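Local coordinates for protein kojibiose phosphorylase (Gut metagenome, PDB 6W0P) that belongs to glycoside hydrolase family 65, whose members join an N-terminal beta-sandwich domain to a helical central catalytic domain, at residues K93-H98 against E170-S175; F45-Y50 against I139-L144; D166-L171 against I232-L237. All coordinates share one frame; numbering follows the deposited sequence.

Contact 1. Residues K93-H98 against E170-S175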
loop_
_atom_site.group_PDB
_atom_site.type_symbol
_atom_site.label_atom_id
_atom_site.label_comp_id
_atom_site.label_asym_id
_atom_site.label_seq_id
_atom_site.Cartn_x
_atom_site.Cartn_y
_atom_site.Cartn_z
ATOM N N LYS A 93 -37.641 -1.714 -15.474
ATOM C CA LYS A 93 -38.341 -1.510 -14.183
ATOM C C LYS A 93 -39.850 -1.372 -14.401
ATOM O O LYS A 93 -40.286 -0.567 -15.243
ATOM C CB LYS A 93 -37.832 -0.276 -13.445
ATOM C CG LYS A 93 -38.443 -0.116 -12.060
ATOM C CD LYS A 93 -37.732 0.904 -11.226
ATOM C CE LYS A 93 -38.537 1.284 -9.999
ATOM N NZ LYS A 93 -37.903 2.391 -9.253
ATOM N N ILE A 94 -40.622 -2.153 -13.657
ATOM C CA ILE A 94 -42.105 -2.008 -13.603
ATOM C C ILE A 94 -42.543 -1.927 -12.143
ATOM O O ILE A 94 -41.731 -2.236 -11.234
ATOM C CB ILE A 94 -42.821 -3.163 -14.336
ATOM C CG1 ILE A 94 -42.695 -4.483 -13.572
ATOM C CG2 ILE A 94 -42.307 -3.286 -15.762
ATOM C CD1 ILE A 94 -43.362 -5.661 -14.250
ATOM N N ARG A 95 -43.809 -1.572 -11.947
ATOM C CA ARG A 95 -44.524 -1.827 -10.679
ATOM C C ARG A 95 -45.878 -2.431 -11.024
ATOM O O ARG A 95 -46.580 -1.906 -11.926
ATOM C CB ARG A 95 -44.626 -0.552 -9.840
ATOM C CG ARG A 95 -43.268 -0.067 -9.365
ATOM C CD ARG A 95 -43.355 1.212 -8.565
ATOM N NE ARG A 95 -43.809 0.965 -7.213
ATOM C CZ ARG A 95 -44.641 1.752 -6.522
ATOM N NH1 ARG A 95 -45.174 2.836 -7.071
ATOM N NH2 ARG A 95 -44.974 1.423 -5.285
ATOM N N ILE A 96 -46.234 -3.497 -10.315
ATOM C CA ILE A 96 -47.572 -4.117 -10.456
ATOM C C ILE A 96 -48.283 -4.066 -9.100
ATOM O O ILE A 96 -47.686 -4.474 -8.093
ATOM C CB ILE A 96 -47.434 -5.528 -11.041
ATOM C CG1 ILE A 96 -46.751 -5.475 -12.408
ATOM C CG2 ILE A 96 -48.800 -6.194 -11.109
ATOM C CD1 ILE A 96 -46.492 -6.833 -13.040
ATOM N N ILE A 97 -49.512 -3.526 -9.099
ATOM C CA ILE A 97 -50.399 -3.385 -7.903
ATOM C C ILE A 97 -51.762 -4.006 -8.233
ATOM O O ILE A 97 -52.331 -3.675 -9.277
ATOM C CB ILE A 97 -50.514 -1.913 -7.464
ATOM C CG1 ILE A 97 -49.135 -1.265 -7.308
ATOM C CG2 ILE A 97 -51.349 -1.776 -6.192
ATOM C CD1 ILE A 97 -48.635 -0.600 -8.568
ATOM N N HIS A 98 -52.218 -4.903 -7.366
ATOM C CA HIS A 98 -53.581 -5.492 -7.360
ATOM C C HIS A 98 -54.274 -5.118 -6.046
ATOM O O HIS A 98 -53.821 -5.588 -4.996
ATOM C CB HIS A 98 -53.493 -7.009 -7.501
ATOM C CG HIS A 98 -54.808 -7.711 -7.534
ATOM N ND1 HIS A 98 -55.093 -8.776 -6.696
ATOM C CD2 HIS A 98 -55.896 -7.532 -8.310
ATOM C CE1 HIS A 98 -56.289 -9.241 -6.984
ATOM N NE2 HIS A 98 -56.808 -8.488 -7.962
ATOM N N GLU A 170 -47.129 -0.011 -13.939
ATOM C CA GLU A 170 -46.251 1.162 -14.186
ATOM C C GLU A 170 -45.007 0.674 -14.948
ATOM O O GLU A 170 -44.372 -0.254 -14.458
ATOM C CB GLU A 170 -45.847 1.829 -12.871
ATOM C CG GLU A 170 -47.019 2.326 -12.037
ATOM C CD GLU A 170 -46.660 2.982 -10.706
ATOM O OE1 GLU A 170 -45.458 3.033 -10.358
ATOM O OE2 GLU A 170 -47.581 3.429 -10.005
ATOM N N LEU A 171 -44.699 1.273 -16.099
ATOM C CA LEU A 171 -43.402 1.122 -16.796
ATOM C C LEU A 171 -42.518 2.330 -16.460
ATOM O O LEU A 171 -42.958 3.484 -16.688
ATOM C CB LEU A 171 -43.609 0.996 -18.311
ATOM C CG LEU A 171 -44.601 -0.060 -18.793
ATOM C CD1 LEU A 171 -44.496 -0.202 -20.299
ATOM C CD2 LEU A 171 -44.376 -1.400 -18.115
ATOM N N HIS A 172 -41.303 2.055 -15.972
ATOM C CA HIS A 172 -40.317 3.078 -15.544
ATOM C C HIS A 172 -39.077 3.058 -16.450
ATOM O O HIS A 172 -38.622 1.952 -16.829
ATOM C CB HIS A 172 -39.907 2.836 -14.094
ATOM C CG HIS A 172 -40.996 2.954 -13.083
ATOM N ND1 HIS A 172 -40.802 3.596 -11.874
ATOM C CD2 HIS A 172 -42.257 2.478 -13.059
ATOM C CE1 HIS A 172 -41.902 3.514 -11.155
ATOM N NE2 HIS A 172 -42.808 2.841 -11.862
ATOM N N LEU A 173 -38.547 4.239 -16.771
ATOM C CA LEU A 173 -37.099 4.461 -17.001
ATOM C C LEU A 173 -36.567 5.185 -15.766
ATOM O O LEU A 173 -37.046 6.305 -15.491
ATOM C CB LEU A 173 -36.864 5.293 -18.265
ATOM C CG LEU A 173 -37.617 4.840 -19.509
ATOM C CD1 LEU A 173 -37.333 5.795 -20.651
ATOM C CD2 LEU A 173 -37.248 3.412 -19.899
ATOM N N ASP A 174 -35.660 4.544 -15.034
ATOM C CA ASP A 174 -35.171 4.976 -13.702
ATOM C C ASP A 174 -33.673 5.235 -13.806
ATOM O O ASP A 174 -32.925 4.244 -13.926
ATOM C CB ASP A 174 -35.458 3.915 -12.631
ATOM C CG ASP A 174 -34.863 4.262 -11.276
ATOM O OD1 ASP A 174 -34.361 5.395 -11.161
ATOM O OD2 ASP A 174 -34.908 3.409 -10.340
ATOM N N SER A 175 -33.236 6.497 -13.772
ATOM C CA SER A 175 -31.789 6.818 -13.808
ATOM C C SER A 175 -31.353 7.418 -12.467
ATOM O O SER A 175 -30.351 8.148 -12.459
ATOM C CB SER A 175 -31.431 7.691 -14.985
ATOM O OG SER A 175 -30.016 7.822 -15.101
HETATM O O HOH W 1 -44.205 4.718 -8.878
#
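R95 and E170 face each other as an antiparallel hydrogen-bonded pair, and their side chains run side by side in the same direction from one face of the sheet. Two backbone bonds hold the pair: R95 N gives to E170 O, and E170 N gives to R95 O at 2.8 Å. At the far end, R95 NH1 makes a weak, long salt bridge of 3.3 Å to E170 OE1, with guanidinium and carboxylate planes 67° apart. A water reinforces it, accepting from R95 NH1 and donating to E170 OE1. The same oxygen takes a third bond, from H172 NE2, through its anti lone pair; the donor distance is 3.1 Å and the oxygen lies close to the imidazole plane, which would fix the ring's rotation.

Aliphatic carbons of two cationic chains reach that ring obliquely, R95 CD near H172 NE2 and K93 CE 3.7 Å from H172 ND1. K93 gets there because its chain is extended, with CG anti to the backbone N (chi1 -175°), and its NZ ends in a weak salt bridge to D174 OD2. On the other face, I94 CG2 packs on L171 CD2 at 3.7 Å.

Further out, E102 binds the guanidinium of R95, K168 takes E170 OE2, N176 bonds D174 OD1, and R249 reaches the carbonyls of K93 and H172. The polar side chains thus gather on one face of the strand pair, while the apolar face of I94 and L171 is turned to I157 in strand 152-161 of the second sheet, as in a beta-sandwich, here that of the family 65 N-terminal domain.

Contact 2. Residues F45-Y50 against I139-L144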
loop_
_atom_site.group_PDB
_atom_site.type_symbol
_atom_site.label_atom_id
_atom_site.label_comp_id
_atom_site.label_asym_id
_atom_site.label_seq_id
_atom_site.Cartn_x
_atom_site.Cartn_y
_atom_site.Cartn_z
ATOM N N PHE A 45 -32.022 -9.049 -13.064
ATOM C CA PHE A 45 -32.760 -8.517 -11.907
ATOM C C PHE A 45 -34.235 -8.550 -12.303
ATOM O O PHE A 45 -34.538 -8.367 -13.480
ATOM C CB PHE A 45 -32.260 -7.127 -11.517
ATOM C CG PHE A 45 -32.447 -6.080 -12.584
ATOM C CD1 PHE A 45 -33.654 -5.414 -12.713
ATOM C CD2 PHE A 45 -31.425 -5.783 -13.464
ATOM C CE1 PHE A 45 -33.830 -4.457 -13.705
ATOM C CE2 PHE A 45 -31.606 -4.846 -14.467
ATOM C CZ PHE A 45 -32.804 -4.179 -14.583
ATOM N N PHE A 46 -35.087 -8.866 -11.337
ATOM C CA PHE A 46 -36.563 -8.794 -11.428
ATOM C C PHE A 46 -36.983 -7.407 -11.902
ATOM O O PHE A 46 -36.443 -6.400 -11.423
ATOM C CB PHE A 46 -37.201 -9.133 -10.075
ATOM C CG PHE A 46 -37.086 -10.584 -9.682
ATOM C CD1 PHE A 46 -36.476 -11.513 -10.518
ATOM C CD2 PHE A 46 -37.631 -11.032 -8.493
ATOM C CE1 PHE A 46 -36.406 -12.857 -10.167
ATOM C CE2 PHE A 46 -37.548 -12.371 -8.140
ATOM C CZ PHE A 46 -36.947 -13.282 -8.980
ATOM N N ASP A 47 -37.948 -7.379 -12.817
ATOM C CA ASP A 47 -38.516 -6.135 -13.396
ATOM C C ASP A 47 -39.281 -5.415 -12.285
ATOM O O ASP A 47 -38.952 -4.267 -12.012
ATOM C CB ASP A 47 -39.406 -6.472 -14.585
ATOM C CG ASP A 47 -38.749 -7.498 -15.484
ATOM O OD1 ASP A 47 -38.123 -7.074 -16.465
ATOM O OD2 ASP A 47 -38.845 -8.714 -15.171
ATOM N N GLU A 48 -40.220 -6.108 -11.653
ATOM C CA GLU A 48 -41.093 -5.564 -10.580
ATOM C C GLU A 48 -40.235 -5.264 -9.354
ATOM O O GLU A 48 -39.093 -5.734 -9.319
ATOM C CB GLU A 48 -42.221 -6.541 -10.230
ATOM C CG GLU A 48 -41.769 -7.801 -9.491
ATOM C CD GLU A 48 -41.160 -8.913 -10.338
ATOM O OE1 GLU A 48 -41.010 -8.708 -11.548
ATOM O OE2 GLU A 48 -40.825 -9.974 -9.783
ATOM N N THR A 49 -40.784 -4.532 -8.385
ATOM C CA THR A 49 -40.169 -4.327 -7.041
ATOM C C THR A 49 -39.723 -5.680 -6.454
ATOM O O THR A 49 -40.505 -6.635 -6.461
ATOM C CB THR A 49 -41.146 -3.586 -6.120
ATOM O OG1 THR A 49 -41.324 -2.284 -6.677
ATOM C CG2 THR A 49 -40.671 -3.486 -4.687
ATOM N N TYR A 50 -38.485 -5.771 -5.981
ATOM C CA TYR A 50 -38.000 -6.938 -5.199
ATOM C C TYR A 50 -37.216 -6.410 -4.005
ATOM O O TYR A 50 -36.259 -5.629 -4.200
ATOM C CB TYR A 50 -37.169 -7.910 -6.042
ATOM C CG TYR A 50 -36.681 -9.141 -5.306
ATOM C CD1 TYR A 50 -37.524 -10.204 -5.024
ATOM C CD2 TYR A 50 -35.361 -9.259 -4.906
ATOM C CE1 TYR A 50 -37.071 -11.346 -4.378
ATOM C CE2 TYR A 50 -34.894 -10.387 -4.253
ATOM C CZ TYR A 50 -35.747 -11.437 -3.987
ATOM O OH TYR A 50 -35.269 -12.552 -3.346
ATOM N N ILE A 139 -48.329 -14.304 -14.570
ATOM C CA ILE A 139 -47.493 -13.202 -15.129
ATOM C C ILE A 139 -46.416 -13.850 -15.988
ATOM O O ILE A 139 -45.688 -14.704 -15.446
ATOM C CB ILE A 139 -46.798 -12.379 -14.022
ATOM C CG1 ILE A 139 -47.751 -11.926 -12.913
ATOM C CG2 ILE A 139 -46.022 -11.216 -14.636
ATOM C CD1 ILE A 139 -48.901 -11.137 -13.400
ATOM N N ILE A 140 -46.263 -13.416 -17.237
ATOM C CA ILE A 140 -45.077 -13.780 -18.063
ATOM C C ILE A 140 -44.363 -12.482 -18.417
ATOM O O ILE A 140 -45.004 -11.632 -19.028
ATOM C CB ILE A 140 -45.470 -14.572 -19.320
ATOM C CG1 ILE A 140 -46.459 -15.705 -19.033
ATOM C CG2 ILE A 140 -44.223 -15.078 -20.023
ATOM C CD1 ILE A 140 -47.107 -16.288 -20.298
ATOM N N ILE A 141 -43.090 -12.347 -18.030
ATOM C CA ILE A 141 -42.239 -11.170 -18.364
ATOM C C ILE A 141 -41.095 -11.651 -19.252
ATOM O O ILE A 141 -40.279 -12.469 -18.805
ATOM C CB ILE A 141 -41.761 -10.445 -17.099
ATOM C CG1 ILE A 141 -42.959 -10.018 -16.253
ATOM C CG2 ILE A 141 -40.856 -9.277 -17.445
ATOM C CD1 ILE A 141 -42.594 -9.403 -14.938
ATOM N N SER A 142 -41.076 -11.153 -20.484
ATOM C CA SER A 142 -40.137 -11.571 -21.547
ATOM C C SER A 142 -39.248 -10.374 -21.890
ATOM O O SER A 142 -39.776 -9.246 -21.897
ATOM C CB SER A 142 -40.908 -12.109 -22.727
ATOM O OG SER A 142 -41.780 -13.157 -22.309
ATOM N N ARG A 143 -37.945 -10.591 -22.093
ATOM C CA ARG A 143 -37.070 -9.509 -22.600
ATOM C C ARG A 143 -35.930 -10.012 -23.498
ATOM O O ARG A 143 -35.511 -11.204 -23.442
ATOM C CB ARG A 143 -36.589 -8.604 -21.462
ATOM C CG ARG A 143 -35.971 -9.288 -20.256
ATOM C CD ARG A 143 -35.972 -8.342 -19.067
ATOM N NE ARG A 143 -34.743 -8.470 -18.294
ATOM C CZ ARG A 143 -34.563 -8.072 -17.033
ATOM N NH1 ARG A 143 -35.549 -7.517 -16.359
ATOM N NH2 ARG A 143 -33.390 -8.260 -16.444
ATOM N N LEU A 144 -35.478 -9.062 -24.308
ATOM C CA LEU A 144 -34.474 -9.167 -25.387
ATOM C C LEU A 144 -33.608 -7.905 -25.362
ATOM O O LEU A 144 -34.154 -6.807 -25.171
ATOM C CB LEU A 144 -35.184 -9.212 -26.743
ATOM C CG LEU A 144 -36.017 -10.434 -27.099
ATOM C CD1 LEU A 144 -36.825 -10.133 -28.355
ATOM C CD2 LEU A 144 -35.158 -11.662 -27.341
#
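R143 reaches from its strand to the loop carrying F45 and D47 and meets it in three ways: through a carboxylate, a backbone carbonyl and an aromatic face. Its chi1 of 51° sets CG between the backbone N and the carbonyl carbon, and a further bend at chi3 presents the guanidinium to the loop.

The side chains of D47 and R143 run antiparallel, overlapping at their ends, and their flat groups stand nearly perpendicular, 82° apart. D47 OD1 lies close to the guanidinium plane, whereas R143 NH1 comes to it from well above the carboxylate plane. The resulting salt bridge is short, 2.6 Å from R143 NH1 to D47 OD1. F45 O sits at the guanidinium edge and receives two weak hydrogen bonds, from R143 NH1 and NH2, each 3.2 Å long. The ring of the same residue offers its face: R143 NH2 stands 4.3 Å above the F45 ring plane, over its centre, and R143 CZ is 4.9 Å from the F45 ring centroid in a cation-pi contact.

I141, two residues before R143 on the same side of the strand, places methyl groups beside the carboxylates: I141 CG2 lies 3.1 Å from D47 OD2, and CD1 comes near E48 OE1. Those acidic oxygens have a second cation, R126 of strand 123-132, which bridges D47 OD2 and E48 OE1, while Q155 gives a weak hydrogen bond to D47 OD1. Charges buried at this depth would probably be stabilised by such shared pairing. Two arginines on neighbouring strands, holding an acidic loop against the inner face of a sheet, make this a buried salt-bridge network within the N-terminal beta-sandwich domain.

Contact 3. Residues D166-L171 against I232-L237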
loop_
_atom_site.group_PDB
_atom_site.type_symbol
_atom_site.label_atom_id
_atom_site.label_comp_id
_atom_site.label_asym_id
_atom_site.label_seq_id
_atom_site.Cartn_x
_atom_site.Cartn_y
_atom_site.Cartn_z
ATOM N N ASP A 166 -59.003 -5.991 -11.537
ATOM C CA ASP A 166 -58.313 -4.770 -12.011
ATOM C C ASP A 166 -56.890 -4.812 -11.453
ATOM O O ASP A 166 -56.714 -5.211 -10.280
ATOM C CB ASP A 166 -59.025 -3.493 -11.543
ATOM C CG ASP A 166 -60.320 -3.162 -12.271
ATOM O OD1 ASP A 166 -60.653 -3.868 -13.250
ATOM O OD2 ASP A 166 -60.995 -2.190 -11.847
ATOM N N ILE A 167 -55.904 -4.417 -12.254
ATOM C CA ILE A 167 -54.508 -4.251 -11.767
ATOM C C ILE A 167 -53.990 -2.927 -12.293
ATOM O O ILE A 167 -54.540 -2.429 -13.291
ATOM C CB ILE A 167 -53.607 -5.416 -12.214
ATOM C CG1 ILE A 167 -53.270 -5.324 -13.705
ATOM C CG2 ILE A 167 -54.241 -6.749 -11.856
ATOM C CD1 ILE A 167 -52.206 -6.305 -14.137
ATOM N N LYS A 168 -52.942 -2.425 -11.655
ATOM C CA LYS A 168 -52.183 -1.262 -12.142
ATOM C C LYS A 168 -50.800 -1.735 -12.581
ATOM O O LYS A 168 -50.183 -2.500 -11.841
ATOM C CB LYS A 168 -52.073 -0.204 -11.048
ATOM C CG LYS A 168 -51.745 1.175 -11.592
ATOM C CD LYS A 168 -50.924 2.039 -10.664
ATOM C CE LYS A 168 -50.487 3.307 -11.368
ATOM N NZ LYS A 168 -50.028 4.328 -10.401
ATOM N N LEU A 169 -50.350 -1.295 -13.751
ATOM C CA LEU A 169 -48.986 -1.551 -14.263
ATOM C C LEU A 169 -48.327 -0.202 -14.500
ATOM O O LEU A 169 -48.986 0.658 -15.134
ATOM C CB LEU A 169 -49.085 -2.367 -15.550
ATOM C CG LEU A 169 -47.799 -2.523 -16.354
ATOM C CD1 LEU A 169 -46.768 -3.372 -15.624
ATOM C CD2 LEU A 169 -48.115 -3.127 -17.695
ATOM N N GLU A 170 -47.129 -0.011 -13.939
ATOM C CA GLU A 170 -46.251 1.162 -14.186
ATOM C C GLU A 170 -45.007 0.674 -14.948
ATOM O O GLU A 170 -44.372 -0.254 -14.458
ATOM C CB GLU A 170 -45.847 1.829 -12.871
ATOM C CG GLU A 170 -47.019 2.326 -12.037
ATOM C CD GLU A 170 -46.660 2.982 -10.706
ATOM O OE1 GLU A 170 -45.458 3.033 -10.358
ATOM O OE2 GLU A 170 -47.581 3.429 -10.005
ATOM N N LEU A 171 -44.699 1.273 -16.099
ATOM C CA LEU A 171 -43.402 1.122 -16.796
ATOM C C LEU A 171 -42.518 2.330 -16.460
ATOM O O LEU A 171 -42.958 3.484 -16.688
ATOM C CB LEU A 171 -43.609 0.996 -18.311
ATOM C CG LEU A 171 -44.601 -0.060 -18.793
ATOM C CD1 LEU A 171 -44.496 -0.202 -20.299
ATOM C CD2 LEU A 171 -44.376 -1.400 -18.115
ATOM N N ILE A 232 -42.492 7.666 -16.113
ATOM C CA ILE A 232 -43.427 6.549 -15.802
ATOM C C ILE A 232 -44.594 6.629 -16.788
ATOM O O ILE A 232 -45.082 7.743 -17.045
ATOM C CB ILE A 232 -43.879 6.594 -14.328
ATOM C CG1 ILE A 232 -42.689 6.715 -13.376
ATOM C CG2 ILE A 232 -44.749 5.397 -13.982
ATOM C CD1 ILE A 232 -43.085 6.857 -11.917
ATOM N N LEU A 233 -44.969 5.490 -17.352
ATOM C CA LEU A 233 -46.257 5.287 -18.036
ATOM C C LEU A 233 -47.151 4.461 -17.094
ATOM O O LEU A 233 -46.699 3.397 -16.633
ATOM C CB LEU A 233 -45.977 4.586 -19.370
ATOM C CG LEU A 233 -45.326 5.439 -20.464
ATOM C CD1 LEU A 233 -44.781 4.567 -21.590
ATOM C CD2 LEU A 233 -46.306 6.449 -21.034
ATOM N N ASN A 234 -48.361 4.964 -16.787
ATOM C CA ASN A 234 -49.375 4.300 -15.913
ATOM C C ASN A 234 -50.403 3.581 -16.790
ATOM O O ASN A 234 -50.936 4.220 -17.720
ATOM C CB ASN A 234 -50.112 5.290 -14.999
ATOM C CG ASN A 234 -49.197 5.939 -13.984
ATOM O OD1 ASN A 234 -48.398 5.261 -13.333
ATOM N ND2 ASN A 234 -49.315 7.250 -13.831
ATOM N N TYR A 235 -50.666 2.304 -16.513
ATOM C CA TYR A 235 -51.732 1.515 -17.190
ATOM C C TYR A 235 -52.695 1.015 -16.114
ATOM O O TYR A 235 -52.253 0.426 -15.116
ATOM C CB TYR A 235 -51.143 0.411 -18.076
ATOM C CG TYR A 235 -50.176 0.938 -19.109
ATOM C CD1 TYR A 235 -50.621 1.399 -20.337
ATOM C CD2 TYR A 235 -48.817 1.021 -18.841
ATOM C CE1 TYR A 235 -49.746 1.931 -21.269
ATOM C CE2 TYR A 235 -47.930 1.547 -19.762
ATOM C CZ TYR A 235 -48.397 2.011 -20.976
ATOM O OH TYR A 235 -47.532 2.536 -21.881
ATOM N N GLU A 236 -53.971 1.337 -16.294
ATOM C CA GLU A 236 -55.097 0.877 -15.446
ATOM C C GLU A 236 -55.760 -0.239 -16.234
ATOM O O GLU A 236 -56.512 0.075 -17.158
ATOM C CB GLU A 236 -56.104 1.998 -15.157
ATOM C CG GLU A 236 -55.505 3.251 -14.543
ATOM C CD GLU A 236 -54.976 3.096 -13.130
ATOM O OE1 GLU A 236 -54.166 3.965 -12.710
ATOM O OE2 GLU A 236 -55.370 2.113 -12.454
ATOM N N LEU A 237 -55.412 -1.487 -15.944
ATOM C CA LEU A 237 -55.876 -2.628 -16.762
ATOM C C LEU A 237 -57.000 -3.350 -16.028
ATOM O O LEU A 237 -56.864 -3.582 -14.801
ATOM C CB LEU A 237 -54.695 -3.560 -17.050
ATOM C CG LEU A 237 -53.494 -2.896 -17.724
ATOM C CD1 LEU A 237 -52.324 -3.846 -17.789
ATOM C CD2 LEU A 237 -53.856 -2.375 -19.112
#
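L169 and Y235 form the central of three antiparallel hydrogen-bonded pairs, flanked by I167 with L237 and L171 with L233. Six backbone bonds result, two in each pair. The shortest is Y235 N to L169 O, 2.7 Å, and L169 N returns a bond to Y235 O. Between these pairs, CA-H...O contacts fill the non-hydrogen-bonded positions, among them E170 CA to L233 O at 3.3 Å and K168 CA to Y235 O.

Apolar contacts occupy the face bearing the leucines and Y235. The tyrosine side chain crosses that of L171 at about a right angle, bringing Y235 CE2 to 3.8 Å from L171 CG, while the carbonyl oxygen of L169 lies near the ring plane at its edge. L237 spans two neighbours, with CB 4.0 Å from I167 CG1 and CD1 against L169 CB. The Y235 hydroxyl bonds to T217.

Polar contacts lie on the opposite face. With chi1 at -160° the K168 chain leaves the strand on the side away from its own backbone N, and the bend at chi2 lets NZ reach E170 OE2 in a 2.6 Å salt bridge within the strand. N234 stands beside this pair: its OD1 is 3.5 Å from both K168 CE and E170 CG, with the amide and carboxylate planes 59° apart, and its ND2 is hydrogen-bonded to S223. E236 crosses the lysine chain at an angle, its OE2 3.8 Å from K168 CG. At the L171 end of the strand pair, I232 CG2 packs on E170 CB. The alternation of faces along both strands leaves the leucines and Y235 packed against F159, I247 and M215 of the second sheet, the interlayer core of an antiparallel beta-sandwich.

Contacts 1 and 3 are neighbours in a five-stranded antiparallel sheet: strand 165-174 sits between strands 94-98 and 230-239, contributes E170 and L171 to both, and their centres are about 8 Å apart. Contact 2 lies about 10 Å from contact 1, centre to centre, and joins the loop 45-50 to strand 135-145 of the larger sheet. The two meet where I94 N approaches D47 O and I94 CD1 packs on I141 CD1, so the loop borders both sheets. Contacts 2 and 3, about 15 Å apart between centres, do not touch. Along the chain, contacts 1 and 2 interleave, and contact 3 begins after contact 2 has closed, tying distant sequence into one N-terminal domain.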